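Local coordinates for protein arginyl-tRNA synthetase, putative (Plasmodium falciparum, PDB 5JLD) that probably joins L-arginine to tRNA(Arg) at the expense of ATP, releasing AMP and diphosphate, as a class I aminoacyl-tRNA synthetase of the malaria parasite, at residues A[5-13]-A[519-528]; A[405-416]-A[436-445]. All blocks are in the same frame, centred on the assembly; numbering follows the deposited sequence. Where two conformers were deposited one is given.

Contact 1 (A[5-13]-A[519-528]); sequences ITMECITKK and ILKFPDIFYY
Met7, Thr11 and Tyr527 bury the largest areas where the N-terminal segment, extended and then turning into helix 10-25, docks on the junction of helices 510-520 and 522-532 in the all-helical DALR anticodon-binding domain. Met7 reaches across Pro523 at about a right angle, its CB 3.7 Å from Pro523 CG. A bend at chi3 (71°) turns the methyl group toward the helix junction, so that CE lies 3.6 Å from Ile519 O and also touches Leu520 CD2 and Phe522 CB, while SD sits at the edge of the Phe522 ring. Thr11 supplies the polar part. Its backbone N donates an almost straight hydrogen bond (170°) to Asp524 OD1 over 3.2 Å, arriving from above the carboxylate plane, and its hydroxyl makes a weak bond of 2.8 Å from OG1 to Asp524 OD2. Tyr45 and Tyr37 also bond to OD2, so this buried carboxylate has several donors; its place beside the first turn of helix 10-25 would probably favour the charged form. Tyr527 closes the other end of the contact. The Lys12 and Tyr527 side chains cross at about a right angle, Lys12 CG lying 3.9 Å from Tyr527 CE1, and Cys9, at the N-cap position, sets its sulfur obliquely against the same ring, SG being 5.0 Å from the centroid. Tyr527 in turn presents its CD2 edge to the face of Tyr528. Ile10 completes the apolar packing by bringing CD1 against Leu520 CB. Solvent is built into the seam as well: one water accepts from Ile10 N and donates to Leu520 O, and a second donates to Glu8 O at 2.6 Å and to Leu520 O at 2.8 Å.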
loop_
_atom_site.group_PDB
_atom_site.type_symbol
_atom_site.label_atom_id
_atom_site.label_comp_id
_atom_site.label_asym_id
_atom_site.label_seq_id
_atom_site.Cartn_x
_atom_site.Cartn_y
_atom_site.Cartn_z
ATOM N N ILE A 5 -1.674 -15.564 19.213
ATOM C CA ILE A 5 -2.492 -16.400 18.338
ATOM C C ILE A 5 -3.087 -15.549 17.223
ATOM O O ILE A 5 -3.776 -14.559 17.471
ATOM C CB ILE A 5 -3.604 -17.125 19.120
ATOM C CG1 ILE A 5 -3.032 -18.380 19.776
ATOM C CG2 ILE A 5 -4.740 -17.530 18.201
ATOM C CD1 ILE A 5 -2.351 -19.322 18.793
ATOM N N THR A 6 -2.815 -15.945 15.988
ATOM C CA THR A 6 -3.060 -15.077 14.856
ATOM C C THR A 6 -4.393 -15.354 14.164
ATOM O O THR A 6 -4.845 -16.498 14.090
ATOM C CB THR A 6 -1.929 -15.201 13.834
ATOM O OG1 THR A 6 -1.847 -16.555 13.375
ATOM C CG2 THR A 6 -0.610 -14.810 14.472
ATOM N N MET A 7 -4.994 -14.281 13.658
ATOM C CA MET A 7 -6.288 -14.315 12.982
ATOM C C MET A 7 -6.300 -15.293 11.814
ATOM O O MET A 7 -5.335 -15.406 11.052
ATOM C CB MET A 7 -6.674 -12.924 12.460
ATOM C CG MET A 7 -6.741 -11.823 13.516
ATOM S SD MET A 7 -7.386 -10.268 12.845
ATOM C CE MET A 7 -9.121 -10.656 12.580
ATOM N N GLU A 8 -7.418 -15.992 11.686
ATOM C CA GLU A 8 -7.666 -16.891 10.574
ATOM C C GLU A 8 -8.038 -16.076 9.348
ATOM O O GLU A 8 -8.723 -15.041 9.462
ATOM C CB GLU A 8 -8.798 -17.862 10.946
ATOM C CG GLU A 8 -8.728 -19.216 10.292
ATOM C CD GLU A 8 -9.771 -20.194 10.840
ATOM O OE1 GLU A 8 -10.677 -19.784 11.614
ATOM O OE2 GLU A 8 -9.669 -21.387 10.492
ATOM N N CYS A 9 -7.620 -16.529 8.171
ATOM C CA CYS A 9 -8.076 -15.880 6.954
ATOM C C CYS A 9 -9.370 -16.555 6.483
ATOM O O CYS A 9 -9.339 -17.636 5.902
ATOM C CB CYS A 9 -7.023 -15.925 5.839
ATOM S SG CYS A 9 -7.608 -15.175 4.269
ATOM N N ILE A 10 -10.498 -15.898 6.721
ATOM C CA ILE A 10 -11.801 -16.536 6.511
ATOM C C ILE A 10 -12.110 -16.835 5.033
ATOM O O ILE A 10 -12.616 -17.914 4.714
ATOM C CB ILE A 10 -12.928 -15.676 7.119
ATOM C CG1 ILE A 10 -12.784 -15.642 8.648
ATOM C CG2 ILE A 10 -14.296 -16.207 6.709
ATOM C CD1 ILE A 10 -13.817 -14.772 9.341
ATOM N N THR A 11 -11.811 -15.901 4.132
ATOM C CA THR A 11 -12.030 -16.161 2.705
ATOM C C THR A 11 -11.346 -17.466 2.253
ATOM O O THR A 11 -11.919 -18.212 1.460
ATOM C CB THR A 11 -11.535 -14.982 1.821
ATOM O OG1 THR A 11 -12.375 -13.843 2.031
ATOM C CG2 THR A 11 -11.582 -15.349 0.357
ATOM N N LYS A 12 -10.140 -17.737 2.769
ATOM C CA LYS A 12 -9.368 -18.921 2.365
ATOM C C LYS A 12 -9.921 -20.167 3.014
ATOM O O LYS A 12 -9.943 -21.243 2.409
ATOM C CB LYS A 12 -7.879 -18.784 2.735
ATOM C CG LYS A 12 -7.009 -18.091 1.703
ATOM C CD LYS A 12 -5.510 -18.195 2.092
ATOM C CE LYS A 12 -4.901 -19.525 1.665
ATOM N NZ LYS A 12 -4.535 -19.497 0.225
ATOM N N LYS A 13 -10.358 -20.011 4.259
ATOM C CA LYS A 13 -11.016 -21.086 4.998
ATOM C C LYS A 13 -12.265 -21.598 4.250
ATOM O O LYS A 13 -12.432 -22.809 3.973
ATOM C CB LYS A 13 -11.392 -20.587 6.393
ATOM C CG LYS A 13 -11.985 -21.656 7.290
ATOM C CD LYS A 13 -12.312 -21.125 8.678
ATOM C CE LYS A 13 -12.579 -22.292 9.626
ATOM N NZ LYS A 13 -12.745 -21.874 11.043
ATOM N N ILE A 519 -14.890 -7.074 11.640
ATOM C CA ILE A 519 -13.606 -7.196 12.304
ATOM C C ILE A 519 -12.855 -8.448 11.834
ATOM O O ILE A 519 -11.668 -8.388 11.534
ATOM C CB ILE A 519 -13.778 -7.239 13.818
ATOM C CG1 ILE A 519 -14.258 -5.877 14.317
ATOM C CG2 ILE A 519 -12.481 -7.650 14.489
ATOM C CD1 ILE A 519 -14.788 -5.912 15.759
ATOM N N LEU A 520 -13.553 -9.572 11.717
ATOM C CA LEU A 520 -12.868 -10.804 11.331
ATOM C C LEU A 520 -12.543 -10.869 9.827
ATOM O O LEU A 520 -11.857 -11.795 9.384
ATOM C CB LEU A 520 -13.703 -12.027 11.739
ATOM C CG LEU A 520 -13.881 -12.201 13.247
ATOM C CD1 LEU A 520 -14.949 -13.250 13.525
ATOM C CD2 LEU A 520 -12.539 -12.551 13.924
ATOM N N LYS A 521 -13.044 -9.908 9.047
ATOM C CA LYS A 521 -12.689 -9.841 7.622
ATOM C C LYS A 521 -11.280 -9.274 7.362
ATOM O O LYS A 521 -10.775 -9.365 6.249
ATOM C CB LYS A 521 -13.696 -8.995 6.853
ATOM C CG LYS A 521 -15.091 -9.616 6.689
ATOM C CD LYS A 521 -15.936 -8.746 5.763
ATOM C CE LYS A 521 -17.312 -9.332 5.540
ATOM N NZ LYS A 521 -18.088 -8.436 4.633
ATOM N N PHE A 522 -10.678 -8.677 8.385
ATOM C CA PHE A 522 -9.407 -7.958 8.269
ATOM C C PHE A 522 -8.338 -8.749 7.467
ATOM O O PHE A 522 -7.777 -8.212 6.529
ATOM C CB PHE A 522 -8.903 -7.583 9.679
ATOM C CG PHE A 522 -7.815 -6.536 9.698
ATOM C CD1 PHE A 522 -7.928 -5.382 8.947
ATOM C CD2 PHE A 522 -6.686 -6.701 10.495
ATOM C CE1 PHE A 522 -6.933 -4.406 8.976
ATOM C CE2 PHE A 522 -5.690 -5.731 10.539
ATOM C CZ PHE A 522 -5.811 -4.577 9.771
ATOM N N PRO A 523 -8.121 -10.043 7.779
ATOM C CA PRO A 523 -7.110 -10.776 6.997
ATOM C C PRO A 523 -7.389 -10.866 5.491
ATOM O O PRO A 523 -6.424 -10.963 4.714
ATOM C CB PRO A 523 -7.133 -12.174 7.628
ATOM C CG PRO A 523 -7.588 -11.923 9.040
ATOM C CD PRO A 523 -8.643 -10.867 8.888
ATOM N N ASP A 524 -8.666 -10.831 5.092
ATOM C CA ASP A 524 -9.027 -10.882 3.676
ATOM C C ASP A 524 -8.401 -9.697 2.925
ATOM O O ASP A 524 -7.979 -9.821 1.766
ATOM C CB ASP A 524 -10.556 -10.857 3.479
ATOM C CG ASP A 524 -11.284 -12.024 4.176
ATOM O OD1 ASP A 524 -10.661 -12.964 4.710
ATOM O OD2 ASP A 524 -12.513 -12.001 4.175
ATOM N N ILE A 525 -8.362 -8.549 3.597
ATOM C CA ILE A 525 -7.809 -7.328 3.006
ATOM C C ILE A 525 -6.338 -7.546 2.616
ATOM O O ILE A 525 -5.906 -7.175 1.521
ATOM C CB ILE A 525 -7.913 -6.130 3.969
ATOM C CG1 ILE A 525 -9.373 -5.892 4.394
ATOM C CG2 ILE A 525 -7.315 -4.878 3.331
ATOM C CD1 ILE A 525 -10.275 -5.529 3.218
ATOM N N PHE A 526 -5.587 -8.179 3.509
ATOM C CA PHE A 526 -4.169 -8.413 3.272
ATOM C C PHE A 526 -3.988 -9.486 2.216
ATOM O O PHE A 526 -3.146 -9.352 1.311
ATOM C CB PHE A 526 -3.474 -8.780 4.573
ATOM C CG PHE A 526 -3.467 -7.656 5.555
ATOM C CD1 PHE A 526 -2.463 -6.699 5.527
ATOM C CD2 PHE A 526 -4.499 -7.516 6.471
ATOM C CE1 PHE A 526 -2.471 -5.635 6.417
ATOM C CE2 PHE A 526 -4.517 -6.451 7.366
ATOM C CZ PHE A 526 -3.505 -5.510 7.340
ATOM N N TYR A 527 -4.816 -10.528 2.312
ATOM C CA TYR A 527 -4.841 -11.565 1.289
ATOM C C TYR A 527 -4.968 -10.965 -0.117
ATOM O O TYR A 527 -4.228 -11.343 -1.042
ATOM C CB TYR A 527 -5.987 -12.545 1.566
ATOM C CG TYR A 527 -6.293 -13.503 0.448
ATOM C CD1 TYR A 527 -5.442 -14.571 0.165
ATOM C CD2 TYR A 527 -7.443 -13.351 -0.325
ATOM C CE1 TYR A 527 -5.729 -15.470 -0.866
ATOM C CE2 TYR A 527 -7.749 -14.255 -1.346
ATOM C CZ TYR A 527 -6.888 -15.306 -1.611
ATOM O OH TYR A 527 -7.177 -16.180 -2.628
ATOM N N TYR A 528 -5.875 -10.010 -0.294
ATOM C CA TYR A 528 -6.006 -9.449 -1.636
ATOM C C TYR A 528 -4.936 -8.376 -1.973
ATOM O O TYR A 528 -4.501 -8.266 -3.124
ATOM C CB TYR A 528 -7.409 -8.904 -1.829
ATOM C CG TYR A 528 -8.413 -10.004 -2.129
ATOM C CD1 TYR A 528 -8.322 -10.750 -3.301
ATOM C CD2 TYR A 528 -9.441 -10.308 -1.236
ATOM C CE1 TYR A 528 -9.236 -11.760 -3.589
ATOM C CE2 TYR A 528 -10.368 -11.316 -1.517
ATOM C CZ TYR A 528 -10.256 -12.036 -2.696
ATOM O OH TYR A 528 -11.156 -13.043 -2.985
HETATM O O HOH W 1 -10.337 -13.562 10.911
HETATM O O HOH W 2 -10.559 -13.168 7.106
#

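Contact 2 (A[405-416]-A[436-445]); sequences IKEGTERAKRDL and IDQLSESLCV
Leu416 enters helix 436-453 as a knob into the hole formed by Ile436, Leu439, Ser440 and Leu443. With CG anti to the backbone N (chi1 178°), the branch CD2 does the touching: it lies 3.7 Å from Leu439 CD2 and 4.1 Å from Leu443 CD1, each of these side chains crossing Leu416 at about a right angle. Leu416 and Leu443 also pack on helix 476-492, through Tyr481 and through Ile477 and Ile480. The two helices of the catalytic region cross at 112° with axes 8.0 Å apart, closest where Thr409 and Lys413 face Glu441 and Ser440. Small residues permit the closeness: Ala412 CB lies 3.9 Å from Ser440 O, and Gly408, having no side chain, lets Cys444 SG come within 3.6 Å of its carbonyl carbon. Thr409 lies along the backbone of Glu441, its OG1 3.7 Å from Glu441 CA. That hydroxyl bonds to Ile405 O within its own helix (3.0 Å from OG1), as Ser440 OG does to Ile436 O in the conformer given. At the outer edge Lys413 lays CB against Ser440 OG, 3.2 Å away, and its amine heads for Asp437, a pairing whose modelled separation is too short to be trusted. With the Thr409 hydroxyl bonded within its own helix, the chemistry implies adhesion by close packing, hydroxyl and carbonyl oxygens lying against carbon and sulfur.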
loop_
_atom_site.group_PDB
_atom_site.type_symbol
_atom_site.label_atom_id
_atom_site.label_comp_id
_atom_site.label_asym_id
_atom_site.label_seq_id
_atom_site.Cartn_x
_atom_site.Cartn_y
_atom_site.Cartn_z
ATOM N N ILE A 405 1.185 21.813 2.008
ATOM C CA ILE A 405 0.810 21.198 3.267
ATOM C C ILE A 405 0.610 22.251 4.366
ATOM O O ILE A 405 -0.275 22.099 5.187
ATOM C CB ILE A 405 1.843 20.148 3.724
ATOM C CG1 ILE A 405 1.872 18.975 2.741
ATOM C CG2 ILE A 405 1.495 19.630 5.113
ATOM C CD1 ILE A 405 2.903 17.885 3.084
ATOM N N LYS A 406 1.401 23.323 4.386
ATOM C CA LYS A 406 1.218 24.328 5.438
ATOM C C LYS A 406 -0.100 25.084 5.232
ATOM O O LYS A 406 -0.742 25.516 6.198
ATOM C CB LYS A 406 2.400 25.307 5.500
ATOM C CG LYS A 406 2.350 26.469 4.518
ATOM C CD LYS A 406 3.309 27.583 4.927
ATOM C CE LYS A 406 4.693 27.039 5.255
ATOM N NZ LYS A 406 5.608 28.106 5.743
ATOM N N GLU A 407 -0.504 25.223 3.972
ATOM C CA GLU A 407 -1.806 25.787 3.636
ATOM C C GLU A 407 -2.928 24.901 4.171
ATOM O O GLU A 407 -3.890 25.394 4.803
ATOM C CB GLU A 407 -1.947 25.950 2.126
ATOM C CG GLU A 407 -3.362 26.262 1.679
ATOM C CD GLU A 407 -3.426 26.760 0.249
ATOM O OE1 GLU A 407 -2.471 26.506 -0.519
ATOM O OE2 GLU A 407 -4.431 27.414 -0.101
ATOM N N GLY A 408 -2.798 23.597 3.909
ATOM C CA GLY A 408 -3.708 22.628 4.488
ATOM C C GLY A 408 -3.770 22.751 6.003
ATOM O O GLY A 408 -4.839 22.749 6.591
ATOM N N THR A 409 -2.610 22.874 6.633
ATOM C CA THR A 409 -2.510 23.002 8.080
ATOM C C THR A 409 -3.305 24.209 8.561
ATOM O O THR A 409 -4.085 24.105 9.508
ATOM C CB THR A 409 -1.028 23.105 8.524
ATOM O OG1 THR A 409 -0.352 21.893 8.179
ATOM C CG2 THR A 409 -0.902 23.339 10.018
ATOM N N GLU A 410 -3.123 25.341 7.886
ATOM C CA GLU A 410 -3.893 26.541 8.189
ATOM C C GLU A 410 -5.407 26.288 8.098
ATOM O O GLU A 410 -6.164 26.651 9.005
ATOM C CB GLU A 410 -3.486 27.680 7.248
ATOM N N ARG A 411 -5.843 25.653 7.012
ATOM C CA ARG A 411 -7.258 25.302 6.858
ATOM C C ARG A 411 -7.804 24.402 7.998
ATOM O O ARG A 411 -8.892 24.657 8.557
ATOM C CB ARG A 411 -7.472 24.616 5.505
ATOM C CG ARG A 411 -7.790 25.560 4.360
ATOM C CD ARG A 411 -9.252 25.992 4.415
ATOM N NE ARG A 411 -10.134 25.023 3.769
ATOM N N ALA A 412 -7.048 23.355 8.333
ATOM C CA ALA A 412 -7.436 22.426 9.388
ATOM C C ALA A 412 -7.522 23.138 10.733
ATOM O O ALA A 412 -8.472 22.937 11.480
ATOM C CB ALA A 412 -6.461 21.261 9.468
ATOM N N LYS A 413 -6.532 23.969 11.035
ATOM C CA LYS A 413 -6.538 24.726 12.276
ATOM C C LYS A 413 -7.745 25.654 12.335
ATOM O O LYS A 413 -8.401 25.750 13.366
ATOM C CB LYS A 413 -5.261 25.548 12.438
ATOM C CG LYS A 413 -5.383 26.555 13.565
ATOM C CD LYS A 413 -4.163 27.425 13.701
ATOM C CE LYS A 413 -3.003 26.642 14.259
ATOM N NZ LYS A 413 -1.853 27.548 14.545
ATOM N N ARG A 414 -8.027 26.335 11.228
ATOM C CA ARG A 414 -9.207 27.200 11.129
ATOM C C ARG A 414 -10.497 26.438 11.464
ATOM O O ARG A 414 -11.283 26.844 12.345
ATOM C CB ARG A 414 -9.292 27.807 9.723
ATOM C CG ARG A 414 -10.628 28.439 9.368
ATOM C CD ARG A 414 -10.601 28.998 7.948
ATOM N NE ARG A 414 -11.744 28.553 7.155
ATOM C CZ ARG A 414 -11.771 28.531 5.825
ATOM N NH1 ARG A 414 -10.710 28.923 5.130
ATOM N NH2 ARG A 414 -12.857 28.109 5.190
ATOM N N ASP A 415 -10.706 25.322 10.770
ATOM C CA ASP A 415 -11.902 24.526 11.013
ATOM C C ASP A 415 -11.959 24.061 12.471
ATOM O O ASP A 415 -13.019 24.104 13.110
ATOM C CB ASP A 415 -11.952 23.332 10.062
ATOM C CG ASP A 415 -11.877 23.753 8.602
ATOM O OD1 ASP A 415 -12.339 24.872 8.277
ATOM O OD2 ASP A 415 -11.350 22.971 7.782
ATOM N N LEU A 416 -10.803 23.662 12.996
ATOM C CA LEU A 416 -10.687 23.143 14.355
ATOM C C LEU A 416 -11.061 24.177 15.418
ATOM O O LEU A 416 -11.915 23.914 16.254
ATOM C CB LEU A 416 -9.269 22.625 14.609
ATOM C CG LEU A 416 -8.977 22.098 16.017
ATOM C CD1 LEU A 416 -9.975 21.023 16.404
ATOM C CD2 LEU A 416 -7.559 21.564 16.120
ATOM N N ILE A 436 -1.757 23.387 19.497
ATOM C CA ILE A 436 -2.748 23.395 18.422
ATOM C C ILE A 436 -2.078 23.298 17.057
ATOM O O ILE A 436 -2.637 22.729 16.123
ATOM C CB ILE A 436 -3.633 24.662 18.466
ATOM C CG1 ILE A 436 -4.327 24.790 19.826
ATOM C CG2 ILE A 436 -4.687 24.627 17.365
ATOM C CD1 ILE A 436 -5.209 23.603 20.176
ATOM N N ASP A 437 -0.871 23.839 16.951
ATOM C CA ASP A 437 -0.124 23.787 15.699
ATOM C C ASP A 437 0.193 22.357 15.275
ATOM O O ASP A 437 -0.154 21.947 14.166
ATOM C CB ASP A 437 1.165 24.599 15.824
ATOM C CG ASP A 437 0.892 26.077 15.947
ATOM O OD1 ASP A 437 -0.148 26.515 15.422
ATOM O OD2 ASP A 437 1.698 26.800 16.570
ATOM N N GLN A 438 0.837 21.600 16.163
ATOM C CA GLN A 438 1.221 20.220 15.861
ATOM C C GLN A 438 -0.006 19.389 15.565
ATOM O O GLN A 438 -0.001 18.561 14.658
ATOM C CB GLN A 438 2.006 19.590 17.018
ATOM N N LEU A 439 -1.063 19.621 16.338
ATOM C CA LEU A 439 -2.318 18.901 16.160
ATOM C C LEU A 439 -2.912 19.169 14.782
ATOM O O LEU A 439 -3.330 18.238 14.088
ATOM C CB LEU A 439 -3.320 19.282 17.256
ATOM C CG LEU A 439 -4.697 18.618 17.168
ATOM C CD1 LEU A 439 -4.587 17.116 17.387
ATOM C CD2 LEU A 439 -5.662 19.221 18.178
ATOM N N SER A 440 -2.942 20.443 14.399
ATOM C CA SER A 440 -3.432 20.852 13.086
ATOM C C SER A 440 -2.619 20.212 11.959
ATOM O O SER A 440 -3.181 19.703 10.989
ATOM C CB SER A 440 -3.394 22.377 12.949
ATOM O OG SER A 440 -4.128 23.004 13.985
ATOM N N GLU A 441 -1.293 20.253 12.082
ATOM C CA GLU A 441 -0.438 19.654 11.065
ATOM C C GLU A 441 -0.703 18.153 10.962
ATOM O O GLU A 441 -0.757 17.592 9.866
ATOM C CB GLU A 441 1.033 19.906 11.377
ATOM C CG GLU A 441 2.001 19.325 10.357
ATOM C CD GLU A 441 3.408 19.888 10.522
ATOM O OE1 GLU A 441 4.121 19.471 11.464
ATOM O OE2 GLU A 441 3.783 20.778 9.726
ATOM N N SER A 442 -0.880 17.509 12.112
ATOM C CA SER A 442 -1.182 16.082 12.145
ATOM C C SER A 442 -2.492 15.809 11.404
ATOM O O SER A 442 -2.559 14.927 10.542
ATOM C CB SER A 442 -1.255 15.586 13.588
ATOM O OG SER A 442 -1.038 14.190 13.652
ATOM N N LEU A 443 -3.519 16.592 11.727
ATOM C CA LEU A 443 -4.827 16.474 11.078
ATOM C C LEU A 443 -4.732 16.627 9.557
ATOM O O LEU A 443 -5.265 15.805 8.812
ATOM C CB LEU A 443 -5.801 17.513 11.647
ATOM C CG LEU A 443 -6.174 17.356 13.124
ATOM C CD1 LEU A 443 -7.155 18.438 13.575
ATOM C CD2 LEU A 443 -6.730 15.955 13.407
ATOM N N CYS A 444 -4.054 17.684 9.114
ATOM C CA CYS A 444 -3.826 17.937 7.695
ATOM C C CYS A 444 -3.123 16.793 6.977
ATOM O O CYS A 444 -3.579 16.314 5.938
ATOM C CB CYS A 444 -2.987 19.204 7.511
ATOM S SG CYS A 444 -2.433 19.405 5.800
ATOM N N VAL A 445 -1.992 16.377 7.530
ATOM C CA VAL A 445 -1.193 15.303 6.943
ATOM C C VAL A 445 -2.011 14.020 6.817
ATOM O O VAL A 445 -2.063 13.385 5.748
ATOM C CB VAL A 445 0.076 15.062 7.781
ATOM C CG1 VAL A 445 0.781 13.789 7.346
ATOM C CG2 VAL A 445 1.004 16.277 7.671
#

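How the contacts relate
The two contacts are separate, their centres 35 Å apart and their nearest atoms about 19 Å apart. Contact 1 brings the start of the chain to a point 506 residues farther on, whereas contact 2 is local, its closest ends 20 residues apart, and falls within the span that contact 1 closes. Both involve the helical anticodon-binding region: segment 519-528 belongs to it, and the helix pair 405-416 and 436-445, from the catalytic region, meets its helix 476-492. Contact 1 thus ties the N-terminal segment to that region, while in contact 2 Leu416 and Leu443 touch helix 476-492. Neither contact includes a bound substrate.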